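Putative esterase (Sulfolobus solfataricus P2, PDB 2RAU) is probably a lipase or esterase of the alpha/beta-hydrolase superfamily that also binds calcium ions. Local coordinates at residues Trp60-Gln65 and Thr98-Thr103; Ile69-Val74 and Ser271-Trp276. All blocks are in the same frame, centred on the assembly; numbering follows the deposited sequence.

Interaction 1: residues Trp60-Gln65 and Thr98-Thr103; sequences WSSGEQ and TIDYRT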
loop_
_atom_site.group_PDB
_atom_site.type_symbol
_atom_site.label_atom_id
_atom_site.label_comp_id
_atom_site.label_asym_id
_atom_site.label_seq_id
_atom_site.Cartn_x
_atom_site.Cartn_y
_atom_site.Cartn_z
ATOM N N TRP A 60 2.827 -3.888 -5.128
ATOM C CA TRP A 60 2.740 -3.092 -6.337
ATOM C C TRP A 60 2.211 -1.694 -6.083
ATOM O O TRP A 60 2.030 -0.925 -7.024
ATOM C CB TRP A 60 1.852 -3.731 -7.412
ATOM C CG TRP A 60 2.259 -5.134 -7.801
ATOM C CD1 TRP A 60 3.349 -5.513 -8.561
ATOM C CD2 TRP A 60 1.520 -6.315 -7.540
ATOM N NE1 TRP A 60 3.351 -6.865 -8.709
ATOM C CE2 TRP A 60 2.237 -7.387 -8.113
ATOM C CE3 TRP A 60 0.322 -6.574 -6.854
ATOM C CZ2 TRP A 60 1.800 -8.704 -8.027
ATOM C CZ3 TRP A 60 -0.085 -7.887 -6.723
ATOM C CH2 TRP A 60 0.652 -8.936 -7.310
ATOM N N SER A 61 2.041 -1.332 -4.824
ATOM C CA SER A 61 1.545 -0.011 -4.483
ATOM C C SER A 61 2.715 0.925 -4.139
ATOM O O SER A 61 3.863 0.486 -4.063
ATOM C CB SER A 61 0.462 -0.118 -3.398
ATOM O OG SER A 61 -0.204 1.144 -3.112
ATOM N N SER A 62 2.405 2.229 -4.069
ATOM C CA SER A 62 3.363 3.279 -3.830
ATOM C C SER A 62 2.721 4.432 -3.049
ATOM O O SER A 62 1.477 4.558 -3.021
ATOM C CB SER A 62 3.877 3.804 -5.163
ATOM O OG SER A 62 2.883 4.488 -5.900
ATOM N N GLY A 63 3.563 5.289 -2.467
ATOM C CA GLY A 63 3.090 6.477 -1.801
ATOM C C GLY A 63 2.392 7.389 -2.792
ATOM O O GLY A 63 1.391 7.996 -2.451
ATOM N N GLU A 64 2.935 7.490 -4.010
ATOM C CA GLU A 64 2.284 8.235 -5.065
ATOM C C GLU A 64 0.835 7.747 -5.297
ATOM O O GLU A 64 -0.102 8.552 -5.339
ATOM C CB GLU A 64 3.092 8.137 -6.382
ATOM C CG GLU A 64 2.478 9.029 -7.452
ATOM C CD GLU A 64 3.131 8.985 -8.826
ATOM O OE1 GLU A 64 4.164 8.313 -8.927
ATOM O OE2 GLU A 64 2.592 9.647 -9.768
ATOM N N GLN A 65 0.647 6.445 -5.438
ATOM C CA GLN A 65 -0.673 5.888 -5.601
ATOM C C GLN A 65 -1.586 6.293 -4.464
ATOM O O GLN A 65 -2.749 6.632 -4.704
ATOM C CB GLN A 65 -0.638 4.375 -5.715
ATOM C CG GLN A 65 -1.963 3.791 -6.172
ATOM C CD GLN A 65 -1.933 2.312 -6.293
ATOM O OE1 GLN A 65 -1.383 1.594 -5.445
ATOM N NE2 GLN A 65 -2.536 1.821 -7.372
ATOM N N THR A 98 3.946 8.931 3.300
ATOM C CA THR A 98 3.883 7.633 2.668
ATOM C C THR A 98 5.080 7.478 1.715
ATOM O O THR A 98 5.513 8.422 1.087
ATOM C CB THR A 98 2.501 7.370 1.995
ATOM O OG1 THR A 98 2.472 6.042 1.434
ATOM C CG2 THR A 98 2.157 8.457 0.923
ATOM N N ILE A 99 5.546 6.246 1.608
ATOM C CA ILE A 99 6.815 5.860 0.976
ATOM C C ILE A 99 6.598 5.207 -0.387
ATOM O O ILE A 99 5.643 4.418 -0.572
ATOM C CB ILE A 99 7.570 4.873 1.922
ATOM C CG1 ILE A 99 8.920 4.458 1.321
ATOM C CG2 ILE A 99 6.708 3.642 2.264
ATOM C CD1 ILE A 99 9.881 3.550 2.258
ATOM N N ASP A 100 7.446 5.627 -1.337
ATOM C CA ASP A 100 7.628 4.976 -2.602
ATOM C C ASP A 100 8.804 4.005 -2.428
ATOM O O ASP A 100 9.938 4.406 -2.162
ATOM C CB ASP A 100 7.937 5.925 -3.719
ATOM C CG ASP A 100 6.838 6.923 -3.969
ATOM O OD1 ASP A 100 5.659 6.538 -3.910
ATOM O OD2 ASP A 100 7.133 8.082 -4.311
ATOM N N TYR A 101 8.500 2.719 -2.494
ATOM C CA TYR A 101 9.509 1.694 -2.397
ATOM C C TYR A 101 10.347 1.712 -3.664
ATOM O O TYR A 101 9.965 2.339 -4.646
ATOM C CB TYR A 101 8.874 0.330 -2.333
ATOM C CG TYR A 101 7.945 0.097 -1.178
ATOM C CD1 TYR A 101 8.367 0.301 0.144
ATOM C CD2 TYR A 101 6.662 -0.378 -1.394
ATOM C CE1 TYR A 101 7.513 0.044 1.216
ATOM C CE2 TYR A 101 5.812 -0.651 -0.341
ATOM C CZ TYR A 101 6.232 -0.452 0.967
ATOM O OH TYR A 101 5.345 -0.748 1.984
ATOM N N ARG A 102 11.431 0.944 -3.669
ATOM C CA ARG A 102 12.326 0.874 -4.833
ATOM C C ARG A 102 11.617 0.411 -6.110
ATOM O O ARG A 102 12.042 0.742 -7.242
ATOM C CB ARG A 102 13.541 -0.008 -4.516
ATOM C CG ARG A 102 14.346 0.485 -3.313
ATOM C CD ARG A 102 15.550 -0.351 -3.086
ATOM N NE ARG A 102 16.133 -0.061 -1.785
ATOM C CZ ARG A 102 17.423 -0.173 -1.477
ATOM N NH1 ARG A 102 18.330 -0.546 -2.354
ATOM N NH2 ARG A 102 17.807 0.134 -0.263
ATOM N N THR A 103 10.568 -0.376 -5.924
ATOM C CA THR A 103 9.689 -0.868 -7.009
ATOM C C THR A 103 9.100 0.280 -7.824
ATOM O O THR A 103 8.798 0.127 -9.000
ATOM C CB THR A 103 8.562 -1.754 -6.429
ATOM O OG1 THR A 103 7.978 -1.057 -5.311
ATOM C CG2 THR A 103 9.099 -3.131 -6.078
HETATM O O HOH W 1 5.352 -1.156 -5.611
HETATM O O HOH W 2 6.426 1.657 -4.316
#

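Interaction 2: residues Ile69-Val74 and Ser271-Trp276; sequences ISWNGV and SFDPYW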
loop_
_atom_site.group_PDB
_atom_site.type_symbol
_atom_site.label_atom_id
_atom_site.label_comp_id
_atom_site.label_asym_id
_atom_site.label_seq_id
_atom_site.Cartn_x
_atom_site.Cartn_y
_atom_site.Cartn_z
ATOM N N ILE A 69 -3.221 8.570 -6.829
ATOM C CA ILE A 69 -3.748 7.513 -7.683
ATOM C C ILE A 69 -3.129 7.646 -9.075
ATOM O O ILE A 69 -3.811 7.615 -10.107
ATOM C CB ILE A 69 -5.308 7.481 -7.712
ATOM C CG1 ILE A 69 -5.880 7.916 -6.320
ATOM C CG2 ILE A 69 -5.828 6.058 -8.029
ATOM C CD1 ILE A 69 -7.398 7.954 -6.230
ATOM N N SER A 70 -1.806 7.803 -9.052
ATOM C CA SER A 70 -1.006 8.005 -10.229
ATOM C C SER A 70 0.299 7.206 -10.175
ATOM O O SER A 70 0.689 6.689 -9.100
ATOM C CB SER A 70 -0.776 9.510 -10.382
ATOM O OG SER A 70 0.006 10.112 -9.348
ATOM N N TRP A 71 0.920 7.041 -11.351
ATOM C CA TRP A 71 2.235 6.382 -11.509
ATOM C C TRP A 71 3.124 7.241 -12.367
ATOM O O TRP A 71 2.829 7.480 -13.537
ATOM C CB TRP A 71 2.043 5.039 -12.194
ATOM C CG TRP A 71 3.271 4.209 -12.344
ATOM C CD1 TRP A 71 3.860 3.421 -11.402
ATOM C CD2 TRP A 71 4.053 4.071 -13.531
ATOM N NE1 TRP A 71 4.944 2.787 -11.941
ATOM C CE2 TRP A 71 5.116 3.205 -13.232
ATOM C CE3 TRP A 71 3.991 4.658 -14.795
ATOM C CZ2 TRP A 71 6.079 2.857 -14.179
ATOM C CZ3 TRP A 71 4.923 4.310 -15.730
ATOM C CH2 TRP A 71 5.946 3.403 -15.431
ATOM N N ASN A 72 4.179 7.787 -11.775
ATOM C CA ASN A 72 5.072 8.639 -12.526
ATOM C C ASN A 72 4.384 9.789 -13.163
ATOM O O ASN A 72 4.739 10.239 -14.264
ATOM C CB ASN A 72 5.870 7.802 -13.552
ATOM C CG ASN A 72 6.955 6.973 -12.887
ATOM O OD1 ASN A 72 7.735 7.479 -12.060
ATOM N ND2 ASN A 72 7.068 5.731 -13.284
ATOM N N GLY A 73 3.434 10.351 -12.424
ATOM C CA GLY A 73 2.713 11.512 -12.931
ATOM C C GLY A 73 1.658 11.201 -13.981
ATOM O O GLY A 73 1.066 12.124 -14.517
ATOM N N VAL A 74 1.409 9.919 -14.264
ATOM C CA VAL A 74 0.323 9.506 -15.149
ATOM C C VAL A 74 -0.930 9.381 -14.291
ATOM O O VAL A 74 -0.962 8.579 -13.372
ATOM C CB VAL A 74 0.601 8.161 -15.892
ATOM C CG1 VAL A 74 -0.579 7.759 -16.813
ATOM C CG2 VAL A 74 1.927 8.218 -16.629
ATOM N N SER A 271 -2.859 2.187 -11.787
ATOM C CA SER A 271 -1.776 2.974 -11.239
ATOM C C SER A 271 -0.732 2.203 -10.426
ATOM O O SER A 271 0.173 2.803 -9.860
ATOM C CB SER A 271 -2.343 4.143 -10.418
ATOM O OG SER A 271 -3.183 3.731 -9.362
ATOM N N PHE A 272 -0.865 0.894 -10.353
ATOM C CA PHE A 272 0.148 0.070 -9.714
ATOM C C PHE A 272 1.520 0.186 -10.411
ATOM O O PHE A 272 1.596 0.487 -11.579
ATOM C CB PHE A 272 -0.244 -1.408 -9.766
ATOM C CG PHE A 272 -1.261 -1.846 -8.691
ATOM C CD1 PHE A 272 -1.191 -1.382 -7.405
ATOM C CD2 PHE A 272 -2.246 -2.741 -9.014
ATOM C CE1 PHE A 272 -2.087 -1.797 -6.449
ATOM C CE2 PHE A 272 -3.143 -3.180 -8.044
ATOM C CZ PHE A 272 -3.063 -2.682 -6.776
ATOM N N ASP A 273 2.591 -0.101 -9.650
ATOM C CA ASP A 273 3.904 -0.395 -10.208
ATOM C C ASP A 273 3.841 -1.728 -10.975
ATOM O O ASP A 273 3.026 -2.572 -10.689
ATOM C CB ASP A 273 4.962 -0.510 -9.106
ATOM C CG ASP A 273 5.313 0.829 -8.461
ATOM O OD1 ASP A 273 5.436 1.827 -9.202
ATOM O OD2 ASP A 273 5.627 0.827 -7.237
ATOM N N PRO A 274 4.709 -1.909 -11.977
ATOM C CA PRO A 274 4.642 -3.132 -12.776
ATOM C C PRO A 274 5.100 -4.425 -12.110
ATOM O O PRO A 274 4.687 -5.502 -12.505
ATOM C CB PRO A 274 5.586 -2.815 -13.954
ATOM C CG PRO A 274 6.493 -1.721 -13.428
ATOM C CD PRO A 274 5.683 -0.939 -12.494
ATOM N N TYR A 275 6.028 -4.308 -11.170
ATOM C CA TYR A 275 6.741 -5.456 -10.621
ATOM C C TYR A 275 7.003 -5.375 -9.138
ATOM O O TYR A 275 7.170 -4.292 -8.569
ATOM C CB TYR A 275 8.090 -5.608 -11.304
ATOM C CG TYR A 275 8.077 -5.722 -12.820
ATOM C CD1 TYR A 275 7.463 -6.813 -13.437
ATOM C CD2 TYR A 275 8.754 -4.810 -13.621
ATOM C CE1 TYR A 275 7.469 -6.952 -14.831
ATOM C CE2 TYR A 275 8.804 -4.966 -14.993
ATOM C CZ TYR A 275 8.159 -6.048 -15.581
ATOM O OH TYR A 275 8.181 -6.248 -16.933
ATOM N N TRP A 276 7.108 -6.555 -8.538
ATOM C CA TRP A 276 7.351 -6.714 -7.112
ATOM C C TRP A 276 8.401 -7.812 -6.943
ATOM O O TRP A 276 8.315 -8.804 -7.591
ATOM C CB TRP A 276 6.079 -7.137 -6.406
ATOM C CG TRP A 276 6.134 -7.101 -4.934
ATOM C CD1 TRP A 276 6.243 -8.173 -4.077
ATOM C CD2 TRP A 276 6.073 -5.933 -4.100
ATOM N NE1 TRP A 276 6.255 -7.728 -2.762
ATOM C CE2 TRP A 276 6.150 -6.361 -2.756
ATOM C CE3 TRP A 276 5.948 -4.571 -4.352
ATOM C CZ2 TRP A 276 6.093 -5.466 -1.679
ATOM C CZ3 TRP A 276 5.876 -3.702 -3.286
ATOM C CH2 TRP A 276 5.942 -4.148 -1.967
HETATM O O HOH W 3 1.977 4.364 -8.440
#

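Interaction 1: residues Trp60-Gln65 and Thr98-Thr103
Asp-100 reaches from the end of strand 94-100 to the first turn of helix 63-68 in an alpha/beta-hydrolase core, where strand 52-56, which leads through a loop into that helix, runs parallel to strand 94-100. Among the polar contacts, Glu-64 N donates to Asp-100 OD1 in a bond 2.9 Å long and fairly straight at 157°; it falls on the syn lone pair of OD1, the side of the second carboxylate oxygen. Gly-63 N also lies close to OD1, at 2.8 Å. With CG anti to its carbonyl carbon (chi1 -61°), Asp-100 brings this oxygen to the N-terminal end of the helix, whose dipole would probably stabilise the negative charge. OD2 is taken up by His-41 and Ser-39 of strand 37-45, so the carboxylate ties the helix start to the neighbouring strand.

Capping within 60-65 completes the helix end. Ser-62 is the N-cap: its OG, turned between the backbone N and the carbonyl carbon (chi1 68°), accepts from Gln-65 N. Ser-61 OG donates to Gln-65 OE1 in the carbonyl plane and, with NE2 bonded to Ser-271 OG, both ends of the amide are held.

Packing is closest at Gly-63, whose lack of a side chain lets strand and helix approach; a CB there would run into Thr-98 O. In the conformer given here, Thr-98 comes up beside it with both branches, OG1 3.3 Å and CG2 3.5 Å from Gly-63 CA, while OG1 is bonded to Ile-55 O.

Water bridges span the other end. Ser-61 O is bonded by two waters; the first also bonds Thr-103 OG1, and the second, 2.8 Å from Ser-61 O, accepts from Tyr-101 N at 3.0 Å.

Interaction 2: residues Ile69-Val74 and Ser271-Trp276
Trp-71 extends from the short strand 70-71 across the chain at Ser-271 to Pro-274, and it has the largest share of the buried surface. Its CB rests 3.7 Å from Ser-271 O. CG, swung anti to the backbone N (chi1 -176°), carries the ring outward past Phe-272 O, which CD1 approaches obliquely to 3.7 Å. At the next atom, NE1 gives a weak, strongly bent hydrogen bond to Asp-273 OD1 (2.9 Å, 122°). That oxygen sits at the ring edge near the indole plane, although the carboxylate itself is turned 70° from the ring, and it also bonds His-104 ND1. Farther out, CZ2 meets Pro-274 CD at 4.2 Å, the two side chains crossing at about a right angle. One indole face is covered by Asn-72 ND2, 3.0 Å above its centre. An alanine here would remove the indole and is likely to leave Asp-273 OD1 without its weak N-H partner and the flank of Pro-274 without its aromatic cover.

At the ring edge, in its plane, water 3 donates to both Ser-70 O and Ser-271 O, joining the backbones. Ile-69 CG2 packs against Ser-271 OG, which is hydrogen-bonded to Gln-65 NE2 and Pro-267 O. The contact thus joins the type I' hairpin 70-75, which follows helix 63-68, to the connection between helix 262-270 and strand 275-277, itself paired with strand 207-209.

Interactions 1 and 2 lie side by side, their centres about 8 Å apart, and their segments alternate along the chain. Glu-64 joins them: its OE2 lies 2.7 Å from Ser-70 OG, a probable hydrogen bond, and its carboxylate also receives the N-H groups of Asn-72 and Gly-73, tying the capped helix to the hairpin. Two further bonds join them: Asp-273 N to Trp-60 O, 2.8 Å, and Gln-65 NE2 to Ser-271 OG. Ser-61 and Phe-272 come near, without touching, the probable Ser-152, His-329 and Asp-177 triad. Unidentified bound molecules, probably from the crystallisation liquor, lie about 4 Å from the side chains of Ser-61 and of Ile-69 and may mark a pocket.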